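Local atomic coordinates of N-terminal acetyltransferase-like protein (Chaetomium thermophilum, PDB entry 5NNP), a protein that probably serves as the TPR-repeat auxiliary subunit of an N-terminal acetyltransferase A complex, a helical scaffold for the transfer of acetyl groups to protein N termini. Residues H411-K414 against A415-K419; N445-A448 against A449-Q452; D389-R392 against A393-V397. All blocks are in the same frame, centred on the assembly; numbering follows the deposited sequence.

Contact 1: residues H411-K414 against A415-K419; sequences HMTK and ARIFK. With PO4 (phosphate ion), chain U.
Lys414 and Phe418, one helical turn apart, run side by side in the same direction: the Lys414 methylene chain follows the ring, its CE 3.8 Å from Phe418 CE2. The chain bends at chi3, which brings CE to the ring, and NZ runs on to a salt bridge with Glu398. Over one face of the same ring, toward its rim, sits Lys414 O, the atom that also accepts the backbone bond from Phe418 N.

On roughly the opposite side of the helix, Arg416 lies alongside Met412, with NH1 4.2 Å from Met412 CG, and slants across Thr413, whose OG1 is hydrogen-bonded to Tyr376. With CG anti to the backbone N (chi1 -177°) and a bend at chi3, the guanidinium turns its NE and NH2 toward a phosphate ion. Both bond to phosphate O4, NH2 at 2.8 Å and NE at 3.1 Å, so the anion meets the edge of the group and probably limits its rotation.

Ile417 reaches back to Thr413, CD1 lying 4.2 Å from Thr413 CG2. These pairings, three and four residues apart, belong to helix 408-421, packed between helices 390-403 and 424-436 as in the antiparallel helical hairpins of a TPR-type alpha solenoid.

Contact 2: residues N445-A448 against A449-Q452; sequences NSKA and AKYQ. With PO4 (phosphate ion), chain U.
Lys447 and Lys450 converge on one oxygen of a bound phosphate ion: Lys450 NZ donates to phosphate O3 at 2.7 Å, and Lys447 NZ reaches the same atom in a weaker bond of 3.0 Å. Both lysines project from helix 442-454 of the TPR-type alpha solenoid, three residues apart and therefore on neighbouring positions of one helical face. Their routes to the anion differ. Lys450 is stretched out, every torsion near 180°, whereas Lys447 bends at chi2 and again at chi4 (-74°), which brings its ammonium group round to the phosphate. The two NZ atoms end 4.4 Å apart, and the shared anion would offset their like charges. Lys447 NZ also bonds to a glycerol molecule, and Arg416 of helix 408-421 grips another oxygen of the phosphate, which probably comes from the crystallisation liquor.

Tyr451 stands beside this cluster, its hydroxyl directed toward the phosphate but modelled too close to O1 for that contact to be read. Lys447 slants past the tyrosine, its CD 4.0 Å from Tyr451 CE1 at the rim, while the lysine tip serves the anion. Tyr451 also packs against Arg416 and Lys419 of helix 408-421 and Met431 of helix 424-436.

On another flank, helix 458-465 is met by Ala449, which packs on Met465, and by two polar side chains, Asn445 ND2 bonding to Thr464 O and Gln452 OE1 to Thr464 OG1. Between the turns, Tyr451 N bonds to Lys447 O and Gln452 N to Ala448 O. Gln452, its CG beside the backbone N (chi1 -70°) and its chain extended beyond, runs past that last carbonyl, CG 3.3 Å from Ala448 O.

Contact 3: residues D389-R392 against A393-V397; sequences DLTR and ALEYV
Arg392 and Tyr396 lie side by side, pointing the same way from successive turns of the helix, and meet at their polar ends. Arg392 NH2 donates a weak hydrogen bond to Tyr396 OH at 3.3 Å. The two planes are 35° apart, and the guanidinium meets the hydroxyl with its edge. Nearer the backbone, the Tyr396 ring passes obliquely by Arg392 O, the carbonyl that accepts Tyr396 N.

Beside this pair Thr391 and Glu395 slant past each other. Thr391 CG2, anti to the backbone N, lies 3.7 Å from Glu395 OE2, while Glu395 CG rests 3.3 Å from Thr391 O.

The start of the helix is set by Asp389 at the N-cap. Its OD1 receives Arg392 N at 3.2 Å along a nearly straight N-H (176°), reached from above the carboxylate plane, and Thr391 N adds a weak bond to the same oxygen. The backbone carbonyl of Asp389 meanwhile accepts Ala393 N, so both the side chain and the backbone of this residue tie into the first turn.

Two further partners flank the polar pair: Tyr382 forms a cation-pi contact with Arg392, and Glu347 a weak hydrogen bond with Tyr396 OH. In the predicted TPR repeat 374-407, Tyr396 turns to Leu378 and Ala379 of helix 369-381, whereas Leu390 packs on His420 and Gln421, and Ala393 on Ile417, of the following helix 408-421.

In the fold
From the N terminus the order is contact 3, contact 1, contact 2, on helices 390-403, 408-421 and 442-454. Each is confined to consecutive turns of its own helix, so none closes a loop and none nests within or crosses another. Contacts 3 and 1 lie on successive helices that pack directly, Thr413 CG2 meeting Val397 CG2 at 3.6 Å. Helix 424-436 intervenes in sequence before contact 2, yet contacts 1 and 2 touch and share one phosphate. Contacts 2 and 3, about 22 Å apart between centres, do not meet, which leaves helix 408-421 touching both.

Contact 1: residues H411-K414 against A415-K419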
ATOM      1  N   HIS A 411       4.593   8.071 -30.535  1.00 41.04           N
ATOM      2  CA  HIS A 411       6.039   7.874 -30.424  1.00 37.68           C
ATOM      3  C   HIS A 411       6.406   6.964 -29.246  1.00 39.40           C
ATOM      4  O   HIS A 411       7.396   6.234 -29.307  1.00 42.85           O
ATOM      5  CB  HIS A 411       6.761   9.219 -30.301  1.00 28.16           C
ATOM      6  CG  HIS A 411       6.674  10.062 -31.533  1.00 34.78           C
ATOM      7  ND1 HIS A 411       7.553   9.932 -32.587  1.00 38.31           N
ATOM      8  CD2 HIS A 411       5.800  11.033 -31.889  1.00 36.47           C
ATOM      9  CE1 HIS A 411       7.229  10.792 -33.538  1.00 35.33           C
ATOM     10  NE2 HIS A 411       6.171  11.473 -33.137  1.00 39.12           N
ATOM     11  N   MET A 412       5.600   7.006 -28.189  1.00 38.47           N
ATOM     12  CA  MET A 412       5.834   6.193 -27.002  1.00 33.71           C
ATOM     13  C   MET A 412       5.767   4.717 -27.352  1.00 42.26           C
ATOM     14  O   MET A 412       6.632   3.934 -26.969  1.00 47.52           O
ATOM     15  CB  MET A 412       4.812   6.518 -25.920  1.00 26.33           C
ATOM     16  CG  MET A 412       4.964   5.669 -24.706  1.00 30.26           C
ATOM     17  SD  MET A 412       3.861   6.117 -23.340  1.00 59.46           S
ATOM     18  CE  MET A 412       2.263   6.170 -24.145  1.00 33.80           C
ATOM     19  N   THR A 413       4.728   4.349 -28.095  1.00 41.24           N
ATOM     20  CA  THR A 413       4.551   2.979 -28.551  1.00 40.23           C
ATOM     21  C   THR A 413       5.689   2.562 -29.482  1.00 51.05           C
ATOM     22  O   THR A 413       6.170   1.424 -29.427  1.00 55.49           O
ATOM     23  CB  THR A 413       3.200   2.802 -29.268  1.00 35.58           C
ATOM     24  OG1 THR A 413       2.154   2.748 -28.293  1.00 45.96           O
ATOM     25  CG2 THR A 413       3.176   1.510 -30.069  1.00 29.59           C
ATOM     26  N   LYS A 414       6.115   3.488 -30.335  1.00 44.25           N
ATOM     27  CA  LYS A 414       7.200   3.221 -31.263  1.00 45.66           C
ATOM     28  C   LYS A 414       8.467   2.795 -30.537  1.00 47.27           C
ATOM     29  O   LYS A 414       9.082   1.776 -30.873  1.00 45.01           O
ATOM     30  CB  LYS A 414       7.485   4.452 -32.106  1.00 49.72           C
ATOM     31  CG  LYS A 414       8.481   4.191 -33.204  1.00 47.28           C
ATOM     32  CD  LYS A 414       8.536   5.342 -34.145  1.00 41.24           C
ATOM     33  CE  LYS A 414       9.959   5.711 -34.420  1.00 45.21           C
ATOM     34  NZ  LYS A 414      10.008   6.548 -35.638  1.00 52.19           N
ATOM     35  N   ALA A 415       8.856   3.598 -29.549  1.00 42.53           N
ATOM     36  CA  ALA A 415       9.976   3.274 -28.673  1.00 43.03           C
ATOM     37  C   ALA A 415       9.850   1.878 -28.058  1.00 43.83           C
ATOM     38  O   ALA A 415      10.846   1.173 -27.898  1.00 56.41           O
ATOM     39  CB  ALA A 415      10.102   4.335 -27.554  1.00 40.23           C
ATOM     40  N   ARG A 416       8.633   1.492 -27.701  1.00 35.64           N
ATOM     41  CA  ARG A 416       8.408   0.220 -27.020  1.00 46.18           C
ATOM     42  C   ARG A 416       8.638  -0.945 -27.976  1.00 48.18           C
ATOM     43  O   ARG A 416       9.062  -2.027 -27.568  1.00 49.03           O
ATOM     44  CB  ARG A 416       6.994   0.164 -26.434  1.00 50.15           C
ATOM     45  CG  ARG A 416       6.697  -1.093 -25.639  1.00 53.25           C
ATOM     46  CD  ARG A 416       5.305  -1.047 -25.018  1.00 59.79           C
ATOM     47  NE  ARG A 416       5.224  -0.113 -23.895  1.00 62.86           N
ATOM     48  CZ  ARG A 416       4.711   1.113 -23.964  1.00 70.19           C
ATOM     49  NH1 ARG A 416       4.219   1.574 -25.109  1.00 76.60           N
ATOM     50  NH2 ARG A 416       4.683   1.883 -22.879  1.00 74.97           N
ATOM     51  N   ILE A 417       8.377  -0.708 -29.257  1.00 42.10           N
ATOM     52  CA  ILE A 417       8.617  -1.709 -30.286  1.00 42.99           C
ATOM     53  C   ILE A 417      10.121  -1.918 -30.444  1.00 47.89           C
ATOM     54  O   ILE A 417      10.617  -3.063 -30.517  1.00 48.98           O
ATOM     55  CB  ILE A 417       7.968  -1.287 -31.620  1.00 43.45           C
ATOM     56  CG1 ILE A 417       6.462  -1.106 -31.413  1.00 46.94           C
ATOM     57  CG2 ILE A 417       8.229  -2.305 -32.713  1.00 46.99           C
ATOM     58  CD1 ILE A 417       5.699  -0.705 -32.650  1.00 48.04           C
ATOM     59  N   PHE A 418      10.852  -0.806 -30.467  1.00 51.63           N
ATOM     60  CA  PHE A 418      12.311  -0.867 -30.497  1.00 52.48           C
ATOM     61  C   PHE A 418      12.820  -1.660 -29.313  1.00 50.96           C
ATOM     62  O   PHE A 418      13.622  -2.576 -29.479  1.00 53.03           O
ATOM     63  CB  PHE A 418      12.919   0.529 -30.489  1.00 46.94           C
ATOM     64  CG  PHE A 418      12.729   1.268 -31.771  1.00 46.49           C
ATOM     65  CD1 PHE A 418      12.611   0.575 -32.966  1.00 47.62           C
ATOM     66  CD2 PHE A 418      12.664   2.652 -31.787  1.00 45.83           C
ATOM     67  CE1 PHE A 418      12.441   1.248 -34.157  1.00 49.35           C
ATOM     68  CE2 PHE A 418      12.486   3.331 -32.971  1.00 51.54           C
ATOM     69  CZ  PHE A 418      12.376   2.630 -34.161  1.00 51.65           C
ATOM     70  N   LYS A 419      12.351  -1.297 -28.121  1.00 47.55           N
ATOM     71  CA  LYS A 419      12.653  -2.067 -26.921  1.00 56.48           C
ATOM     72  C   LYS A 419      12.484  -3.572 -27.167  1.00 54.80           C
ATOM     73  O   LYS A 419      13.403  -4.349 -26.919  1.00 49.84           O
ATOM     74  CB  LYS A 419      11.767  -1.631 -25.751  1.00 59.10           C
ATOM     75  CG  LYS A 419      12.234  -2.191 -24.410  1.00 55.79           C
ATOM     76  CD  LYS A 419      11.203  -2.035 -23.320  1.00 49.40           C
ATOM     77  CE  LYS A 419      10.260  -3.224 -23.295  1.00 52.49           C
ATOM     78  NZ  LYS A 419       9.168  -3.088 -22.282  1.00 56.52           N
TER
HETATM   79  P   PO4 U 813       7.079  -0.178 -20.598  1.00 91.65           P
HETATM   80  O1  PO4 U 813       7.930   0.200 -21.784  1.00 91.90           O
HETATM   81  O2  PO4 U 813       7.113  -1.683 -20.450  1.00 96.43           O
HETATM   82  O3  PO4 U 813       7.618   0.455 -19.333  1.00 90.57           O
HETATM   83  O4  PO4 U 813       5.668   0.309 -20.834  1.00 92.08           O

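Contact 2: residues N445-A448 against A449-Q452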
ATOM      1  N   ASN A 445       7.709  11.826 -18.897  1.00 38.02           N
ATOM      2  CA  ASN A 445       9.037  12.091 -18.365  1.00 34.42           C
ATOM      3  C   ASN A 445       9.576  10.859 -17.638  1.00 38.02           C
ATOM      4  O   ASN A 445      10.741  10.489 -17.808  1.00 35.16           O
ATOM      5  CB  ASN A 445       9.026  13.300 -17.431  1.00 36.51           C
ATOM      6  CG  ASN A 445      10.402  13.604 -16.841  1.00 35.50           C
ATOM      7  OD1 ASN A 445      10.803  13.004 -15.848  1.00 37.06           O
ATOM      8  ND2 ASN A 445      11.122  14.548 -17.447  1.00 26.63           N
ATOM      9  N   SER A 446       8.716  10.212 -16.851  1.00 38.95           N
ATOM     10  CA  SER A 446       9.099   9.010 -16.108  1.00 33.39           C
ATOM     11  C   SER A 446       9.468   7.844 -17.029  1.00 35.08           C
ATOM     12  O   SER A 446      10.388   7.085 -16.742  1.00 39.01           O
ATOM     13  CB  SER A 446       7.973   8.584 -15.161  1.00 30.24           C
ATOM     14  OG  SER A 446       7.673   9.609 -14.228  1.00 35.55           O
ATOM     15  N   LYS A 447       8.738   7.698 -18.124  1.00 33.61           N
ATOM     16  CA  LYS A 447       9.030   6.677 -19.119  1.00 37.94           C
ATOM     17  C   LYS A 447      10.413   6.858 -19.751  1.00 42.26           C
ATOM     18  O   LYS A 447      11.172   5.899 -19.939  1.00 39.82           O
ATOM     19  CB  LYS A 447       7.966   6.706 -20.203  1.00 38.85           C
ATOM     20  CG  LYS A 447       6.894   5.693 -20.010  1.00 45.37           C
ATOM     21  CD  LYS A 447       7.417   4.325 -20.349  1.00 49.74           C
ATOM     22  CE  LYS A 447       6.383   3.271 -20.014  1.00 58.68           C
ATOM     23  NZ  LYS A 447       6.281   3.042 -18.541  1.00 57.75           N
ATOM     24  N   ALA A 448      10.735   8.101 -20.079  1.00 32.07           N
ATOM     25  CA  ALA A 448      11.999   8.384 -20.740  1.00 36.10           C
ATOM     26  C   ALA A 448      13.149   8.050 -19.796  1.00 40.21           C
ATOM     27  O   ALA A 448      14.086   7.341 -20.168  1.00 43.77           O
ATOM     28  CB  ALA A 448      12.059   9.852 -21.201  1.00 31.56           C
ATOM     29  N   ALA A 449      13.063   8.531 -18.563  1.00 38.39           N
ATOM     30  CA  ALA A 449      14.071   8.202 -17.557  1.00 39.94           C
ATOM     31  C   ALA A 449      14.258   6.686 -17.391  1.00 38.11           C
ATOM     32  O   ALA A 449      15.379   6.202 -17.277  1.00 46.02           O
ATOM     33  CB  ALA A 449      13.708   8.831 -16.230  1.00 34.13           C
ATOM     34  N   LYS A 450      13.157   5.946 -17.376  1.00 34.37           N
ATOM     35  CA  LYS A 450      13.206   4.507 -17.195  1.00 37.12           C
ATOM     36  C   LYS A 450      13.940   3.874 -18.359  1.00 45.36           C
ATOM     37  O   LYS A 450      14.857   3.060 -18.169  1.00 40.99           O
ATOM     38  CB  LYS A 450      11.800   3.920 -17.073  1.00 37.27           C
ATOM     39  CG  LYS A 450      11.761   2.394 -16.975  1.00 39.17           C
ATOM     40  CD  LYS A 450      10.337   1.873 -17.140  1.00 47.22           C
ATOM     41  CE  LYS A 450      10.266   0.351 -17.079  1.00 57.93           C
ATOM     42  NZ  LYS A 450       8.854  -0.115 -16.963  1.00 64.10           N
ATOM     43  N   TYR A 451      13.540   4.261 -19.567  1.00 46.39           N
ATOM     44  CA  TYR A 451      14.195   3.767 -20.775  1.00 44.18           C
ATOM     45  C   TYR A 451      15.696   4.093 -20.807  1.00 44.12           C
ATOM     46  O   TYR A 451      16.506   3.288 -21.253  1.00 46.13           O
ATOM     47  CB  TYR A 451      13.486   4.313 -22.015  1.00 36.52           C
ATOM     48  CG  TYR A 451      12.343   3.416 -22.425  1.00 42.52           C
ATOM     49  CD1 TYR A 451      11.435   2.962 -21.484  1.00 45.99           C
ATOM     50  CD2 TYR A 451      12.190   2.995 -23.740  1.00 49.25           C
ATOM     51  CE1 TYR A 451      10.403   2.124 -21.832  1.00 43.99           C
ATOM     52  CE2 TYR A 451      11.150   2.156 -24.100  1.00 48.23           C
ATOM     53  CZ  TYR A 451      10.266   1.721 -23.139  1.00 45.36           C
ATOM     54  OH  TYR A 451       9.233   0.881 -23.483  1.00 45.62           O
ATOM     55  N   GLN A 452      16.072   5.252 -20.296  1.00 38.67           N
ATOM     56  CA  GLN A 452      17.477   5.606 -20.235  1.00 36.92           C
ATOM     57  C   GLN A 452      18.230   4.716 -19.241  1.00 41.55           C
ATOM     58  O   GLN A 452      19.345   4.255 -19.533  1.00 42.79           O
ATOM     59  CB  GLN A 452      17.617   7.092 -19.901  1.00 38.13           C
ATOM     60  CG  GLN A 452      17.177   7.988 -21.070  1.00 35.81           C
ATOM     61  CD  GLN A 452      16.967   9.447 -20.692  1.00 44.50           C
ATOM     62  OE1 GLN A 452      16.966   9.801 -19.510  1.00 49.51           O
ATOM     63  NE2 GLN A 452      16.786  10.305 -21.700  1.00 40.61           N
TER
HETATM   64  P   PO4 U 813       7.079  -0.178 -20.598  1.00 91.65           P
HETATM   65  O1  PO4 U 813       7.930   0.200 -21.784  1.00 91.90           O
HETATM   66  O2  PO4 U 813       7.113  -1.683 -20.450  1.00 96.43           O
HETATM   67  O3  PO4 U 813       7.618   0.455 -19.333  1.00 90.57           O
HETATM   68  O4  PO4 U 813       5.668   0.309 -20.834  1.00 92.08           O

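Contact 3: residues D389-R392 against A393-V397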
ATOM      1  N   ASP A 389       3.915  -9.083 -33.589  1.00 59.06           N
ATOM      2  CA  ASP A 389       4.538  -9.054 -34.902  1.00 62.01           C
ATOM      3  C   ASP A 389       5.187  -7.683 -35.029  1.00 55.20           C
ATOM      4  O   ASP A 389       4.576  -6.739 -35.517  1.00 59.29           O
ATOM      5  CB  ASP A 389       3.512  -9.302 -36.007  1.00 64.51           C
ATOM      6  CG  ASP A 389       4.138  -9.342 -37.395  1.00 66.21           C
ATOM      7  OD1 ASP A 389       5.191  -8.702 -37.606  1.00 63.22           O
ATOM      8  OD2 ASP A 389       3.566 -10.014 -38.282  1.00 73.23           O
ATOM      9  N   LEU A 390       6.427  -7.583 -34.568  1.00 48.79           N
ATOM     10  CA  LEU A 390       7.063  -6.290 -34.384  1.00 49.11           C
ATOM     11  C   LEU A 390       7.238  -5.539 -35.697  1.00 56.30           C
ATOM     12  O   LEU A 390       7.260  -4.308 -35.718  1.00 58.23           O
ATOM     13  CB  LEU A 390       8.412  -6.460 -33.689  1.00 47.31           C
ATOM     14  CG  LEU A 390       8.321  -7.086 -32.299  1.00 45.66           C
ATOM     15  CD1 LEU A 390       9.681  -7.073 -31.636  1.00 43.78           C
ATOM     16  CD2 LEU A 390       7.297  -6.355 -31.443  1.00 51.43           C
ATOM     17  N   THR A 391       7.345  -6.268 -36.797  1.00 57.01           N
ATOM     18  CA  THR A 391       7.517  -5.603 -38.076  1.00 59.14           C
ATOM     19  C   THR A 391       6.240  -4.866 -38.466  1.00 59.86           C
ATOM     20  O   THR A 391       6.270  -3.685 -38.821  1.00 58.98           O
ATOM     21  CB  THR A 391       7.901  -6.585 -39.177  1.00 57.26           C
ATOM     22  OG1 THR A 391       9.215  -7.103 -38.916  1.00 58.64           O
ATOM     23  CG2 THR A 391       7.886  -5.873 -40.512  1.00 56.35           C
ATOM     24  N   ARG A 392       5.117  -5.568 -38.381  1.00 57.15           N
ATOM     25  CA  ARG A 392       3.826  -4.977 -38.687  1.00 52.72           C
ATOM     26  C   ARG A 392       3.489  -3.869 -37.706  1.00 53.96           C
ATOM     27  O   ARG A 392       2.843  -2.876 -38.067  1.00 51.44           O
ATOM     28  CB  ARG A 392       2.733  -6.044 -38.674  1.00 48.44           C
ATOM     29  CG  ARG A 392       2.938  -7.109 -39.718  1.00 51.62           C
ATOM     30  CD  ARG A 392       1.766  -8.065 -39.801  1.00 49.77           C
ATOM     31  NE  ARG A 392       0.501  -7.377 -39.997  1.00 54.41           N
ATOM     32  CZ  ARG A 392      -0.664  -8.004 -40.101  1.00 61.18           C
ATOM     33  NH1 ARG A 392      -0.708  -9.329 -40.040  1.00 65.20           N
ATOM     34  NH2 ARG A 392      -1.781  -7.313 -40.270  1.00 63.27           N
ATOM     35  N   ALA A 393       3.915  -4.038 -36.462  1.00 38.31           N
ATOM     36  CA  ALA A 393       3.620  -3.039 -35.461  1.00 44.62           C
ATOM     37  C   ALA A 393       4.321  -1.738 -35.846  1.00 48.07           C
ATOM     38  O   ALA A 393       3.742  -0.654 -35.765  1.00 48.28           O
ATOM     39  CB  ALA A 393       4.053  -3.517 -34.065  1.00 49.62           C
ATOM     40  N   LEU A 394       5.567  -1.861 -36.285  1.00 51.17           N
ATOM     41  CA  LEU A 394       6.333  -0.713 -36.746  1.00 48.31           C
ATOM     42  C   LEU A 394       5.623   0.014 -37.873  1.00 48.37           C
ATOM     43  O   LEU A 394       5.510   1.242 -37.844  1.00 49.27           O
ATOM     44  CB  LEU A 394       7.712  -1.150 -37.222  1.00 54.45           C
ATOM     45  CG  LEU A 394       8.889  -0.544 -36.464  1.00 57.92           C
ATOM     46  CD1 LEU A 394      10.178  -0.791 -37.213  1.00 48.69           C
ATOM     47  CD2 LEU A 394       8.670   0.937 -36.203  1.00 60.43           C
ATOM     48  N   GLU A 395       5.163  -0.745 -38.871  1.00 42.06           N
ATOM     49  CA  GLU A 395       4.471  -0.160 -40.015  1.00 46.83           C
ATOM     50  C   GLU A 395       3.267   0.649 -39.570  1.00 56.51           C
ATOM     51  O   GLU A 395       3.083   1.779 -40.020  1.00 62.51           O
ATOM     52  CB  GLU A 395       4.016  -1.232 -41.001  1.00 45.51           C
ATOM     53  CG  GLU A 395       5.115  -2.128 -41.486  1.00 62.22           C
ATOM     54  CD  GLU A 395       4.574  -3.364 -42.178  1.00 70.88           C
ATOM     55  OE1 GLU A 395       3.335  -3.541 -42.191  1.00 77.45           O
ATOM     56  OE2 GLU A 395       5.385  -4.156 -42.703  1.00 70.26           O
ATOM     57  N   TYR A 396       2.448   0.064 -38.694  1.00 51.14           N
ATOM     58  CA  TYR A 396       1.230   0.718 -38.231  1.00 51.25           C
ATOM     59  C   TYR A 396       1.514   1.988 -37.431  1.00 51.23           C
ATOM     60  O   TYR A 396       0.806   2.987 -37.582  1.00 55.67           O
ATOM     61  CB  TYR A 396       0.385  -0.230 -37.385  1.00 53.69           C
ATOM     62  CG  TYR A 396      -0.404  -1.246 -38.176  1.00 54.79           C
ATOM     63  CD1 TYR A 396      -1.413  -0.854 -39.042  1.00 59.89           C
ATOM     64  CD2 TYR A 396      -0.156  -2.597 -38.036  1.00 53.59           C
ATOM     65  CE1 TYR A 396      -2.144  -1.794 -39.761  1.00 56.02           C
ATOM     66  CE2 TYR A 396      -0.871  -3.532 -38.746  1.00 56.28           C
ATOM     67  CZ  TYR A 396      -1.863  -3.131 -39.604  1.00 52.47           C
ATOM     68  OH  TYR A 396      -2.578  -4.076 -40.298  1.00 47.51           O
ATOM     69  N   VAL A 397       2.536   1.960 -36.582  1.00 40.40           N
ATOM     70  CA  VAL A 397       2.835   3.144 -35.791  1.00 39.82           C
ATOM     71  C   VAL A 397       3.378   4.255 -36.686  1.00 38.55           C
ATOM     72  O   VAL A 397       3.084   5.427 -36.465  1.00 45.59           O
ATOM     73  CB  VAL A 397       3.833   2.857 -34.649  1.00 45.42           C
ATOM     74  CG1 VAL A 397       4.217   4.128 -33.922  1.00 50.45           C
ATOM     75  CG2 VAL A 397       3.229   1.878 -33.667  1.00 44.86           C
TER